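Hypothetical protein PP5205 (Pseudomonas putida, PDB 2G2X) has no established function but adopts the EVE fold, which is related to the ASCH and PUA folds, and so may bind nucleic acid. Local coordinates at residues 13-18 against 47-52; 33-38 against 92-97; 68-73 against 96-101. All coordinates share one frame; numbering follows the deposited sequence.

Contact 1: residues 13-18 against 47-52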
loop_
_atom_site.group_PDB
_atom_site.type_symbol
_atom_site.label_atom_id
_atom_site.label_comp_id
_atom_site.label_asym_id
_atom_site.label_seq_id
_atom_site.Cartn_x
_atom_site.Cartn_y
_atom_site.Cartn_z
ATOM N N LEU A 13 -1.829 3.871 10.220
ATOM C CA LEU A 13 -0.497 3.287 10.048
ATOM C C LEU A 13 0.376 4.186 9.164
ATOM O O LEU A 13 0.136 4.316 7.961
ATOM C CB LEU A 13 -0.599 1.890 9.429
ATOM C CG LEU A 13 0.732 1.172 9.165
ATOM C CD1 LEU A 13 1.495 0.981 10.468
ATOM C CD2 LEU A 13 0.470 -0.173 8.505
ATOM N N SER A 14 1.383 4.809 9.765
ATOM C CA SER A 14 2.290 5.696 9.039
ATOM C C SER A 14 3.594 4.956 8.774
ATOM O O SER A 14 3.829 3.885 9.335
ATOM C CB SER A 14 2.588 6.944 9.865
ATOM O OG SER A 14 3.378 6.610 10.994
ATOM N N ILE A 15 4.444 5.526 7.927
ATOM C CA ILE A 15 5.717 4.889 7.623
ATOM C C ILE A 15 6.569 4.884 8.896
ATOM O O ILE A 15 7.316 3.936 9.142
ATOM C CB ILE A 15 6.460 5.619 6.463
ATOM C CG1 ILE A 15 7.750 4.870 6.114
ATOM C CG2 ILE A 15 6.758 7.066 6.840
ATOM C CD1 ILE A 15 7.521 3.493 5.537
ATOM N N GLU A 16 6.429 5.936 9.704
ATOM C CA GLU A 16 7.152 6.060 10.972
ATOM C C GLU A 16 6.738 4.947 11.934
ATOM O O GLU A 16 7.578 4.318 12.581
ATOM C CB GLU A 16 6.851 7.404 11.653
ATOM C CG GLU A 16 7.401 8.659 10.980
ATOM C CD GLU A 16 6.591 9.095 9.770
ATOM O OE1 GLU A 16 5.384 8.776 9.715
ATOM O OE2 GLU A 16 7.158 9.773 8.884
ATOM N N ALA A 17 5.432 4.719 12.038
ATOM C CA ALA A 17 4.905 3.688 12.924
ATOM C C ALA A 17 5.382 2.306 12.485
ATOM O O ALA A 17 5.631 1.434 13.319
ATOM C CB ALA A 17 3.380 3.742 12.940
ATOM N N LEU A 18 5.501 2.099 11.177
ATOM C CA LEU A 18 5.969 0.808 10.679
ATOM C C LEU A 18 7.432 0.617 11.088
ATOM O O LEU A 18 7.854 -0.484 11.432
ATOM C CB LEU A 18 5.826 0.736 9.156
ATOM C CG LEU A 18 6.319 -0.548 8.485
ATOM C CD1 LEU A 18 5.602 -1.757 9.088
ATOM C CD2 LEU A 18 6.064 -0.473 6.988
ATOM N N PHE A 47 7.510 -1.495 -2.050
ATOM C CA PHE A 47 6.407 -0.632 -2.445
ATOM C C PHE A 47 6.515 0.748 -1.810
ATOM O O PHE A 47 7.083 0.905 -0.734
ATOM C CB PHE A 47 5.056 -1.259 -2.060
ATOM C CG PHE A 47 4.837 -1.395 -0.560
ATOM C CD1 PHE A 47 5.305 -2.509 0.138
ATOM C CD2 PHE A 47 4.148 -0.409 0.147
ATOM C CE1 PHE A 47 5.084 -2.645 1.519
ATOM C CE2 PHE A 47 3.920 -0.527 1.527
ATOM C CZ PHE A 47 4.389 -1.649 2.214
ATOM N N PHE A 48 5.979 1.752 -2.491
ATOM C CA PHE A 48 5.977 3.097 -1.948
ATOM C C PHE A 48 4.849 3.158 -0.921
ATOM O O PHE A 48 3.724 2.722 -1.187
ATOM C CB PHE A 48 5.743 4.129 -3.059
ATOM C CG PHE A 48 6.937 4.320 -3.963
ATOM C CD1 PHE A 48 8.190 4.610 -3.423
ATOM C CD2 PHE A 48 6.817 4.191 -5.344
ATOM C CE1 PHE A 48 9.315 4.769 -4.245
ATOM C CE2 PHE A 48 7.930 4.346 -6.179
ATOM C CZ PHE A 48 9.185 4.636 -5.626
ATOM N N PHE A 49 5.164 3.676 0.263
ATOM C CA PHE A 49 4.200 3.807 1.344
ATOM C C PHE A 49 3.532 5.166 1.148
ATOM O O PHE A 49 4.165 6.196 1.363
ATOM C CB PHE A 49 4.945 3.767 2.681
ATOM C CG PHE A 49 4.080 3.403 3.861
ATOM C CD1 PHE A 49 4.192 2.150 4.451
ATOM C CD2 PHE A 49 3.179 4.319 4.395
ATOM C CE1 PHE A 49 3.418 1.806 5.567
ATOM C CE2 PHE A 49 2.393 3.993 5.515
ATOM C CZ PHE A 49 2.513 2.736 6.101
ATOM N N TYR A 50 2.261 5.166 0.743
ATOM C CA TYR A 50 1.530 6.412 0.480
ATOM C C TYR A 50 0.547 6.845 1.574
ATOM O O TYR A 50 -0.409 6.129 1.881
ATOM C CB TYR A 50 0.773 6.288 -0.851
ATOM C CG TYR A 50 0.051 7.552 -1.281
ATOM C CD1 TYR A 50 0.686 8.511 -2.069
ATOM C CD2 TYR A 50 -1.273 7.784 -0.905
ATOM C CE1 TYR A 50 0.019 9.669 -2.475
ATOM C CE2 TYR A 50 -1.947 8.936 -1.301
ATOM C CZ TYR A 50 -1.299 9.873 -2.086
ATOM O OH TYR A 50 -1.976 11.012 -2.477
ATOM N N HIS A 51 0.778 8.024 2.147
ATOM C CA HIS A 51 -0.099 8.563 3.185
ATOM C C HIS A 51 -1.314 9.206 2.530
ATOM O O HIS A 51 -1.194 10.240 1.869
ATOM C CB HIS A 51 0.641 9.606 4.026
ATOM C CG HIS A 51 1.634 9.018 4.983
ATOM N ND1 HIS A 51 2.480 9.792 5.747
ATOM C CD2 HIS A 51 1.914 7.731 5.299
ATOM C CE1 HIS A 51 3.237 9.009 6.494
ATOM N NE2 HIS A 51 2.913 7.754 6.241
ATOM N N SER A 52 -2.480 8.590 2.707
ATOM C CA SER A 52 -3.717 9.102 2.120
ATOM C C SER A 52 -4.707 9.565 3.191
ATOM O O SER A 52 -4.497 9.337 4.380
ATOM C CB SER A 52 -4.375 8.024 1.261
ATOM O OG SER A 52 -4.690 6.895 2.051
#
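Phe49 projects from strand 46-51 against the start of helix 15-21, and the apolar side chains there close round its ring. With its CG anti to the backbone N (chi1 -159°), the ring stands out from the strand far enough for Ile15 CA to sit over the centre of one face, 4.0 Å above the plane. Ile15 then runs past the phenylalanine in the opposite direction, bringing its CD1 back to within 3.8 Å of Phe49 CD1, near the root of the ring. Leu18 supplies CD2 at 3.8 Å from Phe49 CE1, while Leu13 crosses at about a right angle with CG 3.9 Å from Phe49 CZ. Near the ring plane, the carbonyl oxygen Leu13 O approaches Phe49 CE2 at 3.3 Å, a polar atom set against the C-H edge; Ser8 OG hydrogen-bonds to the same oxygen.

His51, one step farther along this side of the strand, adds the polar lock. Its NE2 accepts from Ile15 N over 3.2 Å (154°), with the donor almost exactly in the imidazole plane. Just before Ile15, at the N-cap, Ser14 OG accepts from Ala17 N, farther along the same turn, at 3.0 Å.

The packing thins out at Glu16, on the solvent side: its OE1 only grazes the edge of the imidazole at His51 CE1, 3.9 Å away, with the carboxylate and ring planes 57° apart. Here a serine N-cap and a histidine from the sheet together satisfy amides of a helix's first turn, while an aromatic anchor seats that turn on the sheet of the EVE domain.

Contact 2: residues 33-38 against 92-97. With SO4 (sulfate ion), chain E.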
loop_
_atom_site.group_PDB
_atom_site.type_symbol
_atom_site.label_atom_id
_atom_site.label_comp_id
_atom_site.label_asym_id
_atom_site.label_seq_id
_atom_site.Cartn_x
_atom_site.Cartn_y
_atom_site.Cartn_z
ATOM N N GLN A 33 -9.821 -5.637 -7.037
ATOM C CA GLN A 33 -8.620 -5.431 -7.831
ATOM C C GLN A 33 -7.398 -5.270 -6.931
ATOM O O GLN A 33 -6.356 -5.880 -7.175
ATOM C CB GLN A 33 -8.766 -4.201 -8.731
ATOM C CG GLN A 33 -7.563 -3.961 -9.632
ATOM C CD GLN A 33 -7.222 -5.171 -10.480
ATOM O OE1 GLN A 33 -8.041 -5.629 -11.281
ATOM N NE2 GLN A 33 -6.010 -5.700 -10.308
ATOM N N ALA A 34 -7.525 -4.452 -5.890
ATOM C CA ALA A 34 -6.408 -4.241 -4.978
ATOM C C ALA A 34 -6.019 -5.589 -4.377
ATOM O O ALA A 34 -4.834 -5.889 -4.215
ATOM C CB ALA A 34 -6.794 -3.255 -3.879
ATOM N N ARG A 35 -7.024 -6.400 -4.054
ATOM C CA ARG A 35 -6.774 -7.720 -3.494
ATOM C C ARG A 35 -5.956 -8.531 -4.490
ATOM O O ARG A 35 -4.957 -9.160 -4.125
ATOM C CB ARG A 35 -8.086 -8.461 -3.223
ATOM C CG ARG A 35 -7.873 -9.886 -2.749
ATOM C CD ARG A 35 -9.092 -10.758 -2.986
ATOM N NE ARG A 35 -9.466 -10.832 -4.396
ATOM C CZ ARG A 35 -10.414 -11.637 -4.864
ATOM N NH1 ARG A 35 -11.075 -12.433 -4.031
ATOM N NH2 ARG A 35 -10.705 -11.647 -6.160
ATOM N N ASN A 36 -6.383 -8.509 -5.750
ATOM C CA ASN A 36 -5.687 -9.260 -6.790
ATOM C C ASN A 36 -4.229 -8.834 -6.914
ATOM O O ASN A 36 -3.363 -9.666 -7.171
ATOM C CB ASN A 36 -6.403 -9.108 -8.136
ATOM C CG ASN A 36 -7.824 -9.616 -8.087
ATOM O OD1 ASN A 36 -8.173 -10.420 -7.221
ATOM N ND2 ASN A 36 -8.652 -9.160 -9.016
ATOM N N PHE A 37 -3.948 -7.548 -6.728
ATOM C CA PHE A 37 -2.565 -7.112 -6.813
ATOM C C PHE A 37 -1.783 -7.641 -5.611
ATOM O O PHE A 37 -0.616 -8.005 -5.746
ATOM C CB PHE A 37 -2.467 -5.590 -6.894
ATOM C CG PHE A 37 -2.834 -5.031 -8.247
ATOM C CD1 PHE A 37 -2.375 -5.643 -9.418
ATOM C CD2 PHE A 37 -3.613 -3.872 -8.352
ATOM C CE1 PHE A 37 -2.684 -5.111 -10.686
ATOM C CE2 PHE A 37 -3.929 -3.329 -9.605
ATOM C CZ PHE A 37 -3.463 -3.950 -10.777
ATOM N N LEU A 38 -2.420 -7.692 -4.442
ATOM C CA LEU A 38 -1.755 -8.221 -3.252
ATOM C C LEU A 38 -1.332 -9.653 -3.521
ATOM O O LEU A 38 -0.245 -10.066 -3.135
ATOM C CB LEU A 38 -2.679 -8.238 -2.028
ATOM C CG LEU A 38 -3.050 -6.966 -1.270
ATOM C CD1 LEU A 38 -3.818 -7.347 -0.000
ATOM C CD2 LEU A 38 -1.799 -6.190 -0.907
ATOM N N ASN A 92 -12.837 -17.573 2.546
ATOM C CA ASN A 92 -12.436 -16.210 2.864
ATOM C C ASN A 92 -11.986 -15.554 1.564
ATOM O O ASN A 92 -10.935 -15.892 1.013
ATOM C CB ASN A 92 -11.278 -16.233 3.861
ATOM C CG ASN A 92 -10.891 -14.854 4.340
ATOM O OD1 ASN A 92 -11.363 -13.842 3.818
ATOM N ND2 ASN A 92 -10.018 -14.804 5.337
ATOM N N PRO A 93 -12.774 -14.603 1.053
ATOM C CA PRO A 93 -12.388 -13.949 -0.193
ATOM C C PRO A 93 -11.260 -12.932 -0.074
ATOM O O PRO A 93 -10.731 -12.483 -1.090
ATOM C CB PRO A 93 -13.691 -13.305 -0.651
ATOM C CG PRO A 93 -14.313 -12.901 0.634
ATOM C CD PRO A 93 -14.080 -14.109 1.525
ATOM N N TRP A 94 -10.867 -12.591 1.152
ATOM C CA TRP A 94 -9.833 -11.580 1.335
ATOM C C TRP A 94 -8.442 -12.046 1.714
ATOM O O TRP A 94 -8.257 -13.078 2.366
ATOM C CB TRP A 94 -10.337 -10.535 2.320
ATOM C CG TRP A 94 -11.701 -10.075 1.924
ATOM C CD1 TRP A 94 -12.876 -10.339 2.566
ATOM C CD2 TRP A 94 -12.047 -9.343 0.738
ATOM N NE1 TRP A 94 -13.932 -9.820 1.854
ATOM C CE2 TRP A 94 -13.454 -9.202 0.727
ATOM C CE3 TRP A 94 -11.302 -8.791 -0.318
ATOM C CZ2 TRP A 94 -14.140 -8.537 -0.304
ATOM C CZ3 TRP A 94 -11.981 -8.128 -1.343
ATOM C CH2 TRP A 94 -13.389 -8.006 -1.324
ATOM N N SER A 95 -7.461 -11.258 1.288
ATOM C CA SER A 95 -6.060 -11.565 1.529
ATOM C C SER A 95 -5.310 -10.414 2.171
ATOM O O SER A 95 -5.689 -9.249 2.051
ATOM C CB SER A 95 -5.368 -11.922 0.208
ATOM O OG SER A 95 -5.891 -13.115 -0.349
ATOM N N ALA A 96 -4.231 -10.758 2.857
ATOM C CA ALA A 96 -3.387 -9.774 3.505
ATOM C C ALA A 96 -1.955 -10.160 3.187
ATOM O O ALA A 96 -1.704 -11.240 2.655
ATOM C CB ALA A 96 -3.613 -9.798 5.013
ATOM N N VAL A 97 -1.023 -9.265 3.482
ATOM C CA VAL A 97 0.392 -9.541 3.285
ATOM C C VAL A 97 1.055 -8.869 4.469
ATOM O O VAL A 97 0.454 -7.993 5.086
ATOM C CB VAL A 97 0.948 -8.929 1.967
ATOM C CG1 VAL A 97 0.291 -9.596 0.764
ATOM C CG2 VAL A 97 0.729 -7.423 1.945
HETATM S S SO4 E . -9.578 -19.554 1.992
HETATM O O1 SO4 E . -11.030 -19.672 1.754
HETATM O O2 SO4 E . -9.233 -20.221 3.270
HETATM O O3 SO4 E . -8.845 -20.188 0.870
HETATM O O4 SO4 E . -9.205 -18.125 2.069
#
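Arg35 and Pro93 make the polar link between helix 32-38 and the residues leading into strand 95-110. Arg35 NH1 donates to Pro93 O over 3.0 Å in a nearly straight bond (171°), lying in the guanidinium plane and meeting a lone pair of the carbonyl. The bend at chi3 (59°) swings the guanidinium so that its other side faces Asn36, whose OD1 takes both Arg35 NE, at 3.1 Å, and Arg35 NH2, at 3.0 Å. Held between these two partners, the group has little freedom to turn. Within 92-97, Asn92 OD1 accepts from Trp94 N at 3.0 Å, an Asx turn that shapes the approach to the strand. Asn92 N also donates to O1 of a sulfate, probably from the crystallisation liquor, at 2.9 Å.

Van der Waals contacts fill in the rest. Arg35 CD comes within 4.0 Å of Trp94 CE3, but the guanidinium does not stack on the indole, whose cation-pi partner is Arg30. Leu38 divides its two branches: CD1 leans on Ser95 O at 3.4 Å, and CD2 meets Val97 CG2 at 4.0 Å.

Segments 33-38 and 95-97 cross at 48°. Leu38 also touches Val134 and Met6, and Phe37 packs on Val134 and Pro136, so helix 32-38 bridges strand 95-110 to strands 3-8 and 134-136, which lie well beyond it in the sheet order.

Contact 3: residues 68-73 against 96-101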
loop_
_atom_site.group_PDB
_atom_site.type_symbol
_atom_site.label_atom_id
_atom_site.label_comp_id
_atom_site.label_asym_id
_atom_site.label_seq_id
_atom_site.Cartn_x
_atom_site.Cartn_y
_atom_site.Cartn_z
ATOM N N ALA A 68 3.956 -13.246 1.531
ATOM C CA ALA A 68 3.027 -13.217 0.408
ATOM C C ALA A 68 1.588 -13.389 0.883
ATOM O O ALA A 68 1.335 -13.766 2.025
ATOM C CB ALA A 68 3.392 -14.300 -0.604
ATOM N N ALA A 69 0.649 -13.117 -0.011
ATOM C CA ALA A 69 -0.769 -13.201 0.311
ATOM C C ALA A 69 -1.220 -14.458 1.053
ATOM O O ALA A 69 -0.833 -15.581 0.714
ATOM C CB ALA A 69 -1.603 -13.028 -0.970
ATOM N N TYR A 70 -2.034 -14.240 2.082
ATOM C CA TYR A 70 -2.627 -15.302 2.879
ATOM C C TYR A 70 -3.991 -14.764 3.335
ATOM O O TYR A 70 -4.213 -13.551 3.321
ATOM C CB TYR A 70 -1.745 -15.658 4.079
ATOM C CG TYR A 70 -1.551 -14.562 5.095
ATOM C CD1 TYR A 70 -0.695 -13.491 4.840
ATOM C CD2 TYR A 70 -2.183 -14.622 6.337
ATOM C CE1 TYR A 70 -0.465 -12.508 5.796
ATOM C CE2 TYR A 70 -1.961 -13.644 7.305
ATOM C CZ TYR A 70 -1.098 -12.592 7.028
ATOM O OH TYR A 70 -0.845 -11.638 7.990
ATOM N N PRO A 71 -4.922 -15.653 3.729
ATOM C CA PRO A 71 -6.259 -15.229 4.175
ATOM C C PRO A 71 -6.255 -14.132 5.238
ATOM O O PRO A 71 -5.641 -14.284 6.290
ATOM C CB PRO A 71 -6.887 -16.529 4.682
ATOM C CG PRO A 71 -6.260 -17.574 3.780
ATOM C CD PRO A 71 -4.796 -17.123 3.757
ATOM N N ASP A 72 -6.950 -13.031 4.962
ATOM C CA ASP A 72 -7.019 -11.909 5.895
ATOM C C ASP A 72 -7.813 -12.350 7.121
ATOM O O ASP A 72 -9.031 -12.479 7.061
ATOM C CB ASP A 72 -7.701 -10.717 5.225
ATOM C CG ASP A 72 -7.578 -9.438 6.030
ATOM O OD1 ASP A 72 -7.348 -9.523 7.257
ATOM O OD2 ASP A 72 -7.726 -8.341 5.436
ATOM N N PRO A 73 -7.133 -12.579 8.255
ATOM C CA PRO A 73 -7.853 -13.013 9.458
ATOM C C PRO A 73 -8.870 -12.009 10.001
ATOM O O PRO A 73 -9.847 -12.395 10.649
ATOM C CB PRO A 73 -6.724 -13.307 10.448
ATOM C CG PRO A 73 -5.670 -12.309 10.054
ATOM C CD PRO A 73 -5.697 -12.390 8.537
ATOM N N ALA A 96 -4.231 -10.758 2.857
ATOM C CA ALA A 96 -3.387 -9.774 3.505
ATOM C C ALA A 96 -1.955 -10.160 3.187
ATOM O O ALA A 96 -1.704 -11.240 2.655
ATOM C CB ALA A 96 -3.613 -9.798 5.013
ATOM N N VAL A 97 -1.023 -9.265 3.482
ATOM C CA VAL A 97 0.392 -9.541 3.285
ATOM C C VAL A 97 1.055 -8.869 4.469
ATOM O O VAL A 97 0.454 -7.993 5.086
ATOM C CB VAL A 97 0.948 -8.929 1.967
ATOM C CG1 VAL A 97 0.291 -9.596 0.764
ATOM C CG2 VAL A 97 0.729 -7.423 1.945
ATOM N N ASP A 98 2.270 -9.288 4.810
ATOM C CA ASP A 98 2.977 -8.669 5.921
ATOM C C ASP A 98 4.087 -7.805 5.352
ATOM O O ASP A 98 4.723 -8.168 4.360
ATOM C CB ASP A 98 3.553 -9.729 6.865
ATOM C CG ASP A 98 2.477 -10.454 7.657
ATOM O OD1 ASP A 98 1.354 -9.916 7.775
ATOM O OD2 ASP A 98 2.757 -11.557 8.169
ATOM N N VAL A 99 4.331 -6.663 5.985
ATOM C CA VAL A 99 5.343 -5.742 5.495
ATOM C C VAL A 99 6.359 -5.331 6.546
ATOM O O VAL A 99 6.165 -5.544 7.744
ATOM C CB VAL A 99 4.685 -4.454 4.953
ATOM C CG1 VAL A 99 3.627 -4.807 3.913
ATOM C CG2 VAL A 99 4.065 -3.657 6.105
ATOM N N ALA A 100 7.450 -4.734 6.079
ATOM C CA ALA A 100 8.499 -4.258 6.959
ATOM C C ALA A 100 9.026 -2.954 6.382
ATOM O O ALA A 100 8.967 -2.721 5.169
ATOM C CB ALA A 100 9.614 -5.289 7.071
ATOM N N HIS A 101 9.525 -2.107 7.269
ATOM C CA HIS A 101 10.053 -0.803 6.907
ATOM C C HIS A 101 11.381 -0.877 6.181
ATOM O O HIS A 101 12.238 -1.691 6.517
ATOM C CB HIS A 101 10.236 0.041 8.173
ATOM C CG HIS A 101 10.893 1.365 7.932
ATOM N ND1 HIS A 101 10.181 2.515 7.673
ATOM C CD2 HIS A 101 12.200 1.725 7.933
ATOM C CE1 HIS A 101 11.018 3.528 7.530
ATOM N NE2 HIS A 101 12.250 3.075 7.684
#
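Ala68 and Ala69 lie beside Val97, whose CG1 comes to 3.6 Å from Ala69 N. The CA of Ala69 points its hydrogen at the carbonyl of Ala96, a nearly straight CA-H...O contact of 3.2 Å (162°). At Tyr70 true pairing begins: Tyr70 N donates to Ala96 O at 3.1 Å and Ala96 N to Tyr70 O at 2.8 Å, making an antiparallel hydrogen-bonded pair in which Ala96 O receives both an N-H and a C-H.

The Tyr70 side chain has CG wedged between the backbone N and the carbonyl carbon (chi1 64°), which lays the ring across the neighbouring strand. Ala96 CB sits over one face of it, 4.2 Å from Tyr70 CE1, and Arg67 makes a cation-pi contact with the ring. The phenol then reaches Asp98, where Tyr70 OH donates to OD1 on its syn side over 2.8 Å, ring and carboxylate planes standing 73° apart. A phenylalanine here would probably keep the cover over Ala96 but leave Asp98 OD1 without this donor and the ring less firmly fixed.

Beyond the pair, Asp72 brings CG to 4.1 Å from Ala96 CB. Its carboxylate is engaged by Thr74, the backbone of Gly28 and a salt bridge with Arg30.

Asp98 bonds through its backbone with both Thr66 and Arg67, consistent with a bulge that shifts the register between there and the Tyr70-Ala96 pair. Such an antiparallel pair of long, irregular strands, joined by a long loop almost without regular structure, belongs to the mixed sheet of this PUA-related EVE domain.

Overall arrangement
From the N terminus, contact 1 closes the first loop, bringing residues 13-18 back against 47-52. Helix 32-38 lies within that loop, yet its partner comes much later, at 92-97, so contact 2 crosses contact 1. Contact 3 opens at 68-73, after contact 1 has closed, and returns at 96-101, the strand on which contact 2 also ends; the two share Ala96 and Val97, so contact 3 overlaps contact 2 and does not nest in it. Strand 95-110 thus serves as a common seam. Near its start it receives helix 32-38 and the last residues of strand 58-71, and farther along Val99 and His101 touch Leu18, tying the helix of contact 1 into the same sheet.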